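Local coordinates for glideosome-associated protein 50 (Plasmodium falciparum 3D7, PDB 3TGH) that belongs to the glideosome complex of parasite gliding and host cell invasion, and may help to assemble and anchor it at the inner membrane complex, at residues I201-G209 and K259-F270; W176-K187 and Y216-V226. All blocks are in the same frame, centred on the assembly; numbering follows the deposited sequence.

Contact 1: residues I201-G209 and K259-F270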
loop_
_atom_site.group_PDB
_atom_site.type_symbol
_atom_site.label_atom_id
_atom_site.label_comp_id
_atom_site.label_asym_id
_atom_site.label_seq_id
_atom_site.Cartn_x
_atom_site.Cartn_y
_atom_site.Cartn_z
ATOM N N ILE A 201 -2.988 -6.173 10.225
ATOM C CA ILE A 201 -3.589 -7.306 10.898
ATOM C C ILE A 201 -2.694 -7.687 12.082
ATOM O O ILE A 201 -3.175 -7.865 13.202
ATOM C CB ILE A 201 -3.729 -8.506 9.946
ATOM C CG1 ILE A 201 -4.722 -8.186 8.829
ATOM C CG2 ILE A 201 -4.151 -9.767 10.725
ATOM C CD1 ILE A 201 -4.659 -9.159 7.645
ATOM N N TYR A 202 -1.392 -7.808 11.814
ATOM C CA TYR A 202 -0.407 -8.181 12.826
ATOM C C TYR A 202 0.645 -7.092 12.919
ATOM O O TYR A 202 1.143 -6.616 11.899
ATOM C CB TYR A 202 0.268 -9.499 12.464
ATOM C CG TYR A 202 -0.635 -10.706 12.455
ATOM C CD1 TYR A 202 -1.487 -10.981 13.526
ATOM C CD2 TYR A 202 -0.608 -11.605 11.391
ATOM C CE1 TYR A 202 -2.303 -12.103 13.517
ATOM C CE2 TYR A 202 -1.416 -12.730 11.379
ATOM C CZ TYR A 202 -2.254 -12.978 12.444
ATOM O OH TYR A 202 -3.055 -14.093 12.419
ATOM N N SER A 203 0.985 -6.697 14.145
ATOM C CA SER A 203 1.974 -5.641 14.364
ATOM C C SER A 203 2.519 -5.685 15.787
ATOM O O SER A 203 1.759 -5.834 16.750
ATOM C CB SER A 203 1.363 -4.263 14.090
ATOM O OG SER A 203 2.266 -3.199 14.367
ATOM N N SER A 204 3.836 -5.534 15.903
ATOM C CA SER A 204 4.492 -5.364 17.199
ATOM C C SER A 204 4.492 -3.889 17.623
ATOM O O SER A 204 4.938 -3.559 18.726
ATOM C CB SER A 204 5.930 -5.898 17.151
ATOM O OG SER A 204 5.972 -7.249 16.726
ATOM N N GLY A 205 3.986 -3.014 16.753
ATOM C CA GLY A 205 3.902 -1.578 17.017
ATOM C C GLY A 205 2.717 -1.195 17.888
ATOM O O GLY A 205 2.045 -2.060 18.454
ATOM N N TYR A 206 2.444 0.105 17.962
ATOM C CA TYR A 206 1.510 0.661 18.958
ATOM C C TYR A 206 0.106 0.048 18.937
ATOM O O TYR A 206 -0.440 -0.298 19.987
ATOM C CB TYR A 206 1.415 2.182 18.812
ATOM C CG TYR A 206 0.575 2.839 19.881
ATOM C CD1 TYR A 206 1.022 2.906 21.200
ATOM C CD2 TYR A 206 -0.670 3.386 19.584
ATOM C CE1 TYR A 206 0.252 3.506 22.193
ATOM C CE2 TYR A 206 -1.449 3.988 20.573
ATOM C CZ TYR A 206 -0.981 4.044 21.869
ATOM O OH TYR A 206 -1.744 4.637 22.846
ATOM N N SER A 207 -0.470 -0.102 17.750
ATOM C CA SER A 207 -1.830 -0.634 17.627
ATOM C C SER A 207 -1.930 -2.100 18.047
ATOM O O SER A 207 -2.999 -2.560 18.418
ATOM C CB SER A 207 -2.340 -0.490 16.184
ATOM O OG SER A 207 -1.785 -1.487 15.337
ATOM N N ARG A 208 -0.816 -2.825 17.960
ATOM C CA ARG A 208 -0.765 -4.271 18.194
ATOM C C ARG A 208 -1.585 -5.098 17.194
ATOM O O ARG A 208 -1.903 -6.261 17.450
ATOM C CB ARG A 208 -1.149 -4.612 19.649
ATOM C CG ARG A 208 -0.055 -4.263 20.632
ATOM C CD ARG A 208 1.017 -5.341 20.622
ATOM N NE ARG A 208 2.338 -4.833 20.971
ATOM C CZ ARG A 208 3.451 -5.565 20.946
ATOM N NH1 ARG A 208 3.411 -6.849 20.587
ATOM N NH2 ARG A 208 4.613 -5.013 21.279
ATOM N N GLY A 209 -1.885 -4.516 16.035
ATOM C CA GLY A 209 -2.667 -5.210 15.021
ATOM C C GLY A 209 -4.155 -5.033 15.221
ATOM O O GLY A 209 -4.593 -4.142 15.950
ATOM N N LYS A 259 10.266 1.074 20.061
ATOM C CA LYS A 259 10.217 -0.387 19.876
ATOM C C LYS A 259 8.953 -1.085 20.412
ATOM O O LYS A 259 8.673 -2.230 20.035
ATOM C CB LYS A 259 11.488 -1.054 20.433
ATOM C CG LYS A 259 12.508 -1.463 19.361
ATOM C CD LYS A 259 13.058 -0.277 18.559
ATOM C CE LYS A 259 13.966 -0.762 17.434
ATOM N NZ LYS A 259 14.334 0.311 16.470
ATOM N N SER A 260 8.199 -0.396 21.274
ATOM C CA SER A 260 6.981 -0.947 21.890
ATOM C C SER A 260 7.327 -2.078 22.862
ATOM O O SER A 260 8.492 -2.248 23.233
ATOM C CB SER A 260 5.992 -1.436 20.821
ATOM O OG SER A 260 4.708 -1.661 21.375
ATOM N N GLY A 261 6.314 -2.839 23.278
ATOM C CA GLY A 261 6.502 -3.953 24.209
ATOM C C GLY A 261 7.130 -5.186 23.574
ATOM O O GLY A 261 8.094 -5.082 22.813
ATOM N N MET A 262 6.576 -6.357 23.884
ATOM C CA MET A 262 7.135 -7.633 23.429
ATOM C C MET A 262 6.806 -7.890 21.952
ATOM O O MET A 262 5.657 -7.761 21.539
ATOM C CB MET A 262 6.608 -8.781 24.298
ATOM C CG MET A 262 6.949 -8.641 25.787
ATOM S SD MET A 262 6.213 -9.918 26.833
ATOM C CE MET A 262 6.691 -9.350 28.465
ATOM N N LYS A 263 7.816 -8.263 21.170
ATOM C CA LYS A 263 7.647 -8.485 19.731
ATOM C C LYS A 263 6.677 -9.629 19.451
ATOM O O LYS A 263 6.593 -10.588 20.221
ATOM C CB LYS A 263 8.990 -8.817 19.062
ATOM C CG LYS A 263 10.088 -7.767 19.224
ATOM C CD LYS A 263 9.783 -6.484 18.465
ATOM C CE LYS A 263 10.871 -5.442 18.685
ATOM N NZ LYS A 263 12.209 -5.919 18.230
ATOM N N ASN A 264 5.950 -9.522 18.342
ATOM C CA ASN A 264 5.156 -10.636 17.825
ATOM C C ASN A 264 6.063 -11.853 17.638
ATOM O O ASN A 264 7.202 -11.718 17.191
ATOM C CB ASN A 264 4.487 -10.241 16.497
ATOM C CG ASN A 264 3.489 -11.280 16.004
ATOM O OD1 ASN A 264 3.871 -12.305 15.449
ATOM N ND2 ASN A 264 2.200 -11.005 16.198
ATOM N N SER A 265 5.569 -13.034 18.006
ATOM C CA SER A 265 6.383 -14.260 17.990
ATOM C C SER A 265 6.894 -14.630 16.591
ATOM O O SER A 265 7.910 -15.318 16.463
ATOM C CB SER A 265 5.589 -15.432 18.572
ATOM O OG SER A 265 4.423 -15.678 17.802
ATOM N N LYS A 266 6.188 -14.177 15.555
ATOM C CA LYS A 266 6.595 -14.422 14.170
ATOM C C LYS A 266 7.205 -13.188 13.491
ATOM O O LYS A 266 7.334 -13.144 12.266
ATOM C CB LYS A 266 5.405 -14.955 13.370
ATOM C CG LYS A 266 4.991 -16.361 13.796
ATOM C CD LYS A 266 4.054 -17.017 12.798
ATOM C CE LYS A 266 3.979 -18.526 13.008
ATOM N NZ LYS A 266 3.202 -19.193 11.922
ATOM N N SER A 267 7.595 -12.195 14.286
ATOM C CA SER A 267 8.310 -11.041 13.757
ATOM C C SER A 267 9.738 -11.442 13.383
ATOM O O SER A 267 10.458 -12.052 14.182
ATOM C CB SER A 267 8.327 -9.900 14.774
ATOM O OG SER A 267 9.021 -8.782 14.265
ATOM N N LEU A 268 10.137 -11.104 12.161
ATOM C CA LEU A 268 11.480 -11.390 11.671
ATOM C C LEU A 268 12.385 -10.164 11.762
ATOM O O LEU A 268 13.607 -10.284 11.812
ATOM C CB LEU A 268 11.418 -11.871 10.219
ATOM C CG LEU A 268 10.672 -13.186 9.974
ATOM C CD1 LEU A 268 10.563 -13.446 8.473
ATOM C CD2 LEU A 268 11.363 -14.339 10.685
ATOM N N PHE A 269 11.776 -8.985 11.774
ATOM C CA PHE A 269 12.508 -7.739 11.803
ATOM C C PHE A 269 11.586 -6.631 12.269
ATOM O O PHE A 269 10.418 -6.582 11.870
ATOM C CB PHE A 269 13.036 -7.416 10.396
ATOM C CG PHE A 269 13.352 -5.961 10.178
ATOM C CD1 PHE A 269 14.503 -5.402 10.700
ATOM C CD2 PHE A 269 12.498 -5.156 9.436
ATOM C CE1 PHE A 269 14.801 -4.062 10.492
ATOM C CE2 PHE A 269 12.787 -3.814 9.229
ATOM C CZ PHE A 269 13.940 -3.266 9.761
ATOM N N PHE A 270 12.115 -5.750 13.110
ATOM C CA PHE A 270 11.390 -4.565 13.552
ATOM C C PHE A 270 12.365 -3.406 13.697
ATOM O O PHE A 270 13.451 -3.573 14.249
ATOM C CB PHE A 270 10.701 -4.816 14.898
ATOM C CG PHE A 270 9.906 -3.642 15.401
ATOM C CD1 PHE A 270 8.528 -3.613 15.266
ATOM C CD2 PHE A 270 10.538 -2.563 16.017
ATOM C CE1 PHE A 270 7.783 -2.536 15.726
ATOM C CE2 PHE A 270 9.807 -1.484 16.471
ATOM C CZ PHE A 270 8.422 -1.466 16.324
#

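Contact 2: residues W176-K187 and Y216-V226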
loop_
_atom_site.group_PDB
_atom_site.type_symbol
_atom_site.label_atom_id
_atom_site.label_comp_id
_atom_site.label_asym_id
_atom_site.label_seq_id
_atom_site.Cartn_x
_atom_site.Cartn_y
_atom_site.Cartn_z
ATOM N N TRP A 176 -16.420 -4.805 1.065
ATOM C CA TRP A 176 -16.091 -6.192 1.372
ATOM C C TRP A 176 -16.355 -7.103 0.162
ATOM O O TRP A 176 -15.542 -7.963 -0.158
ATOM C CB TRP A 176 -16.888 -6.693 2.593
ATOM C CG TRP A 176 -16.228 -6.392 3.910
ATOM C CD1 TRP A 176 -16.637 -5.484 4.854
ATOM C CD2 TRP A 176 -15.049 -7.011 4.438
ATOM N NE1 TRP A 176 -15.773 -5.493 5.923
ATOM C CE2 TRP A 176 -14.796 -6.426 5.699
ATOM C CE3 TRP A 176 -14.173 -7.994 3.959
ATOM C CZ2 TRP A 176 -13.706 -6.796 6.491
ATOM C CZ3 TRP A 176 -13.091 -8.359 4.741
ATOM C CH2 TRP A 176 -12.860 -7.757 5.994
ATOM N N ASN A 177 -17.491 -6.910 -0.499
ATOM C CA ASN A 177 -17.848 -7.748 -1.652
ATOM C C ASN A 177 -16.901 -7.517 -2.831
ATOM O O ASN A 177 -16.508 -8.463 -3.512
ATOM C CB ASN A 177 -19.308 -7.522 -2.066
ATOM C CG ASN A 177 -20.297 -8.118 -1.071
ATOM O OD1 ASN A 177 -20.010 -9.125 -0.420
ATOM N ND2 ASN A 177 -21.465 -7.496 -0.949
ATOM N N ASP A 178 -16.514 -6.267 -3.056
ATOM C CA ASP A 178 -15.523 -5.968 -4.100
ATOM C C ASP A 178 -14.175 -6.646 -3.797
ATOM O O ASP A 178 -13.550 -7.230 -4.675
ATOM C CB ASP A 178 -15.344 -4.463 -4.262
ATOM C CG ASP A 178 -16.522 -3.795 -4.962
ATOM O OD1 ASP A 178 -17.451 -4.502 -5.405
ATOM O OD2 ASP A 178 -16.517 -2.548 -5.081
ATOM N N LEU A 179 -13.736 -6.567 -2.543
ATOM C CA LEU A 179 -12.507 -7.231 -2.106
ATOM C C LEU A 179 -12.550 -8.729 -2.411
ATOM O O LEU A 179 -11.591 -9.288 -2.948
ATOM C CB LEU A 179 -12.286 -7.019 -0.603
ATOM C CG LEU A 179 -10.862 -6.893 -0.039
ATOM C CD1 LEU A 179 -10.799 -7.433 1.403
ATOM C CD2 LEU A 179 -9.768 -7.509 -0.905
ATOM N N LYS A 180 -13.671 -9.372 -2.077
ATOM C CA LYS A 180 -13.844 -10.792 -2.348
ATOM C C LYS A 180 -13.775 -11.095 -3.846
ATOM O O LYS A 180 -13.159 -12.082 -4.251
ATOM C CB LYS A 180 -15.156 -11.311 -1.751
ATOM C CG LYS A 180 -15.147 -11.363 -0.224
ATOM C CD LYS A 180 -16.530 -11.697 0.353
ATOM C CE LYS A 180 -16.483 -11.797 1.874
ATOM N NZ LYS A 180 -17.835 -12.012 2.490
ATOM N N SER A 181 -14.391 -10.234 -4.650
ATOM C CA SER A 181 -14.358 -10.367 -6.110
ATOM C C SER A 181 -12.938 -10.201 -6.645
ATOM O O SER A 181 -12.482 -11.005 -7.443
ATOM C CB SER A 181 -15.291 -9.355 -6.767
ATOM O OG SER A 181 -16.634 -9.593 -6.387
ATOM N N GLN A 182 -12.234 -9.169 -6.185
ATOM C CA GLN A 182 -10.843 -8.950 -6.593
ATOM C C GLN A 182 -9.946 -10.153 -6.278
ATOM O O GLN A 182 -9.138 -10.569 -7.101
ATOM C CB GLN A 182 -10.281 -7.700 -5.909
ATOM C CG GLN A 182 -10.919 -6.400 -6.358
ATOM C CD GLN A 182 -10.682 -5.254 -5.395
ATOM O OE1 GLN A 182 -10.512 -5.466 -4.191
ATOM N NE2 GLN A 182 -10.697 -4.028 -5.912
ATOM N N LEU A 183 -10.076 -10.711 -5.075
ATOM C CA LEU A 183 -9.239 -11.838 -4.676
ATOM C C LEU A 183 -9.593 -13.096 -5.466
ATOM O O LEU A 183 -8.705 -13.867 -5.842
ATOM C CB LEU A 183 -9.358 -12.093 -3.167
ATOM C CG LEU A 183 -8.724 -11.015 -2.282
ATOM C CD1 LEU A 183 -9.213 -11.183 -0.826
ATOM C CD2 LEU A 183 -7.210 -11.047 -2.342
ATOM N N SER A 184 -10.881 -13.284 -5.739
ATOM C CA SER A 184 -11.352 -14.410 -6.551
ATOM C C SER A 184 -10.755 -14.403 -7.962
ATOM O O SER A 184 -10.416 -15.457 -8.502
ATOM C CB SER A 184 -12.876 -14.395 -6.645
ATOM O OG SER A 184 -13.344 -15.533 -7.342
ATOM N N VAL A 185 -10.630 -13.218 -8.548
ATOM C CA VAL A 185 -10.007 -13.072 -9.866
ATOM C C VAL A 185 -8.494 -13.255 -9.765
ATOM O O VAL A 185 -7.903 -13.992 -10.555
ATOM C CB VAL A 185 -10.344 -11.714 -10.509
ATOM C CG1 VAL A 185 -9.524 -11.489 -11.785
ATOM C CG2 VAL A 185 -11.838 -11.628 -10.810
ATOM N N ALA A 186 -7.870 -12.608 -8.784
ATOM C CA ALA A 186 -6.419 -12.681 -8.607
ATOM C C ALA A 186 -5.941 -14.125 -8.463
ATOM O O ALA A 186 -4.890 -14.488 -8.999
ATOM C CB ALA A 186 -5.975 -11.841 -7.397
ATOM N N LYS A 187 -6.717 -14.938 -7.744
ATOM C CA LYS A 187 -6.453 -16.380 -7.594
ATOM C C LYS A 187 -6.301 -17.108 -8.921
ATOM O O LYS A 187 -5.530 -18.065 -9.030
ATOM C CB LYS A 187 -7.602 -17.063 -6.834
ATOM C CG LYS A 187 -7.549 -16.897 -5.350
ATOM C CD LYS A 187 -8.881 -17.241 -4.695
ATOM C CE LYS A 187 -9.136 -18.731 -4.673
ATOM N NZ LYS A 187 -10.388 -19.043 -3.926
ATOM N N TYR A 216 -11.850 -11.324 10.001
ATOM C CA TYR A 216 -12.601 -11.099 8.754
ATOM C C TYR A 216 -11.759 -10.947 7.493
ATOM O O TYR A 216 -12.174 -11.393 6.429
ATOM C CB TYR A 216 -13.512 -9.875 8.881
ATOM C CG TYR A 216 -14.650 -10.084 9.850
ATOM C CD1 TYR A 216 -15.686 -10.966 9.551
ATOM C CD2 TYR A 216 -14.691 -9.412 11.066
ATOM C CE1 TYR A 216 -16.736 -11.169 10.440
ATOM C CE2 TYR A 216 -15.735 -9.611 11.965
ATOM C CZ TYR A 216 -16.753 -10.493 11.645
ATOM O OH TYR A 216 -17.792 -10.695 12.527
ATOM N N LEU A 217 -10.604 -10.296 7.590
ATOM C CA LEU A 217 -9.799 -10.007 6.390
ATOM C C LEU A 217 -8.843 -11.169 6.131
ATOM O O LEU A 217 -8.761 -11.674 5.011
ATOM C CB LEU A 217 -9.005 -8.708 6.574
ATOM C CG LEU A 217 -8.610 -7.795 5.398
ATOM C CD1 LEU A 217 -7.273 -7.114 5.689
ATOM C CD2 LEU A 217 -8.609 -8.475 4.025
ATOM N N LEU A 218 -8.130 -11.599 7.171
ATOM C CA LEU A 218 -7.061 -12.594 7.004
ATOM C C LEU A 218 -7.486 -13.898 6.311
ATOM O O LEU A 218 -6.748 -14.398 5.457
ATOM C CB LEU A 218 -6.358 -12.889 8.332
ATOM C CG LEU A 218 -5.144 -13.825 8.264
ATOM C CD1 LEU A 218 -4.071 -13.293 7.315
ATOM C CD2 LEU A 218 -4.568 -14.046 9.666
ATOM N N PRO A 219 -8.663 -14.455 6.662
ATOM C CA PRO A 219 -9.091 -15.690 5.998
ATOM C C PRO A 219 -9.254 -15.551 4.481
ATOM O O PRO A 219 -8.958 -16.498 3.747
ATOM C CB PRO A 219 -10.438 -15.998 6.665
ATOM C CG PRO A 219 -10.348 -15.343 7.996
ATOM C CD PRO A 219 -9.588 -14.080 7.746
ATOM N N LEU A 220 -9.705 -14.383 4.021
ATOM C CA LEU A 220 -9.795 -14.101 2.579
ATOM C C LEU A 220 -8.416 -14.043 1.922
ATOM O O LEU A 220 -8.236 -14.503 0.795
ATOM C CB LEU A 220 -10.527 -12.780 2.313
ATOM C CG LEU A 220 -11.969 -12.650 2.814
ATOM C CD1 LEU A 220 -12.490 -11.261 2.505
ATOM C CD2 LEU A 220 -12.887 -13.707 2.218
ATOM N N LEU A 221 -7.448 -13.455 2.620
ATOM C CA LEU A 221 -6.090 -13.344 2.095
ATOM C C LEU A 221 -5.429 -14.716 2.000
ATOM O O LEU A 221 -4.768 -15.024 1.010
ATOM C CB LEU A 221 -5.246 -12.410 2.966
ATOM C CG LEU A 221 -5.751 -10.986 3.182
ATOM C CD1 LEU A 221 -4.743 -10.219 4.031
ATOM C CD2 LEU A 221 -6.010 -10.258 1.867
ATOM N N LYS A 222 -5.625 -15.542 3.024
ATOM C CA LYS A 222 -5.056 -16.893 3.043
ATOM C C LYS A 222 -5.701 -17.773 1.975
ATOM O O LYS A 222 -5.009 -18.520 1.293
ATOM C CB LYS A 222 -5.215 -17.544 4.425
ATOM C CG LYS A 222 -4.237 -17.033 5.471
ATOM C CD LYS A 222 -4.499 -17.689 6.826
ATOM C CE LYS A 222 -3.549 -17.179 7.894
ATOM N NZ LYS A 222 -4.006 -17.569 9.260
ATOM N N ASP A 223 -7.019 -17.665 1.820
ATOM C CA ASP A 223 -7.740 -18.431 0.800
ATOM C C ASP A 223 -7.219 -18.114 -0.605
ATOM O O ASP A 223 -7.149 -19.008 -1.457
ATOM C CB ASP A 223 -9.247 -18.155 0.871
ATOM C CG ASP A 223 -10.009 -18.774 -0.292
ATOM O OD1 ASP A 223 -10.207 -20.007 -0.285
ATOM O OD2 ASP A 223 -10.399 -18.028 -1.217
ATOM N N ALA A 224 -6.855 -16.851 -0.836
ATOM C CA ALA A 224 -6.328 -16.414 -2.132
ATOM C C ALA A 224 -4.804 -16.540 -2.276
ATOM O O ALA A 224 -4.257 -16.186 -3.314
ATOM C CB ALA A 224 -6.764 -14.975 -2.419
ATOM N N GLU A 225 -4.128 -17.051 -1.249
ATOM C CA GLU A 225 -2.670 -17.226 -1.262
ATOM C C GLU A 225 -1.920 -15.917 -1.529
ATOM O O GLU A 225 -0.959 -15.873 -2.309
ATOM C CB GLU A 225 -2.253 -18.299 -2.268
ATOM C CG GLU A 225 -2.879 -19.665 -2.030
ATOM C CD GLU A 225 -2.168 -20.756 -2.803
ATOM O OE1 GLU A 225 -1.010 -21.076 -2.452
ATOM O OE2 GLU A 225 -2.760 -21.289 -3.765
ATOM N N VAL A 226 -2.378 -14.855 -0.872
ATOM C CA VAL A 226 -1.756 -13.552 -0.968
ATOM C C VAL A 226 -0.308 -13.618 -0.479
ATOM O O VAL A 226 0.000 -14.302 0.501
ATOM C CB VAL A 226 -2.575 -12.512 -0.163
ATOM C CG1 VAL A 226 -1.777 -11.237 0.093
ATOM C CG2 VAL A 226 -3.895 -12.229 -0.895
#

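Contact 1: residues I201-G209 and K259-F270
Ser204 and Asn264 join two loops of the calcineurin-like phosphoesterase fold: residues 201-209, before helix 211-216, and the loop leading into edge strand 267-271. The backbone N of Asn264 donates to Ser204 OG over 2.8 Å in an almost straight bond (171°); a chi1 of -55° puts that OG beside its own backbone N, within range of Asn264. The same hydroxyl and Ser267 OG both bond to Glu238 OE2, so one carboxylate oxygen links the 201-209 loop to the edge strand and its neighbour, 237-242. Ser204 CB lies 3.9 Å from Phe270 CD1.

Each loop also holds its own turn with a side chain. Ser203 OG takes the N-H of Gly205 in an ST turn, with Asp234 as a further partner, and Asn264 OD1 takes that of Lys266 in an Asx turn. Lys259 O is buried without a partner in the model.

Arg208 reaches across, bent at chi2 (-80°), one guanidinium face against Ser204 C, which sits 3.8 Å from its plane. Its partners, within 260-262, are poorly ordered: NH2 bonds weakly to Ser260 OG, while Met262 O receives Arg208 NH1 at 2.6 Å almost head-on and Arg208 NH2, more weakly, at 3.0 Å.

Contact 2: residues W176-K187 and Y216-V226
Leu220 projects from helix 218-223 into a hole on helix 169-189 framed by Trp176, Leu179, Lys180 and Leu183, a knob-into-hole fit between segments that run nearly parallel, 16° apart with axes 10.1 Å from each other. Its CD1 does most of the touching: it comes up at the edge of the Trp176 indole, 3.7 Å from CZ3, and also meets the aliphatic CG of Lys180. The extended chain of that lysine crosses the isobutyl group at a slant, so that CE touches both of its methyls.

The other apolar contacts continue along the interface. At the N-terminal end, Trp176 pushes the far rim of its six-membered ring against the start of the second segment, CH2 lying 3.6 Å from Tyr216 CB, while its indole NE1 is satisfied by Leu162 O. Deeper, Leu179 CD1 and Leu217 CD2 meet at 3.6 Å. Leu183 divides its branches: CD1 reaches Leu220 CB, whereas CD2 packs on Val226 CG2 at 3.8 Å. At Ala224, just past the end of the helix, the backbones come close, with CA of Lys187 and CA of Ala224 5.5 Å apart, and Lys187 CG lies only 3.5 Å from Ala224 CA, a tight fit.

The polar contact is a salt bridge at the C-terminal end. A bend at chi3 (74°) brings Lys187 NZ round to Asp223 OD2 at 2.9 Å, on the syn side but 30° out of the carboxylate plane. Just beyond, the second helix ends in a Schellman motif, with Glu225 at positive phi.

Leu179 and Leu183 also rest on Ile155, Leu221 on Val195 and Val226 on Ile193 and Val195. Two near-parallel helices packed side by side on parallel strands in this way are typical of the alpha/beta layering of the metallophosphoesterase fold.

The two contacts alternate along the chain: 176-187, 201-209, 216-226, then 259-270. Although their centres are 24 Å apart, they touch where 201-209 meets the second helix of contact 2. Ile201 CD1 lies 3.8 Å from Leu221 CD1 and 3.9 Å from Leu217 CD1, and the hydroxyl end of Tyr202 packs on Leu218 CD2. Each contact lies near a different cobalt ion. Around contact 1, the side chain of Tyr206 is about 6 Å from one bound cobalt ion and about 7 Å from that of the metal-binding His233. In contact 2, the side chain of Trp176 is about 5 Å from the other cobalt ion and meets the metal-binding His172 edge-to-face.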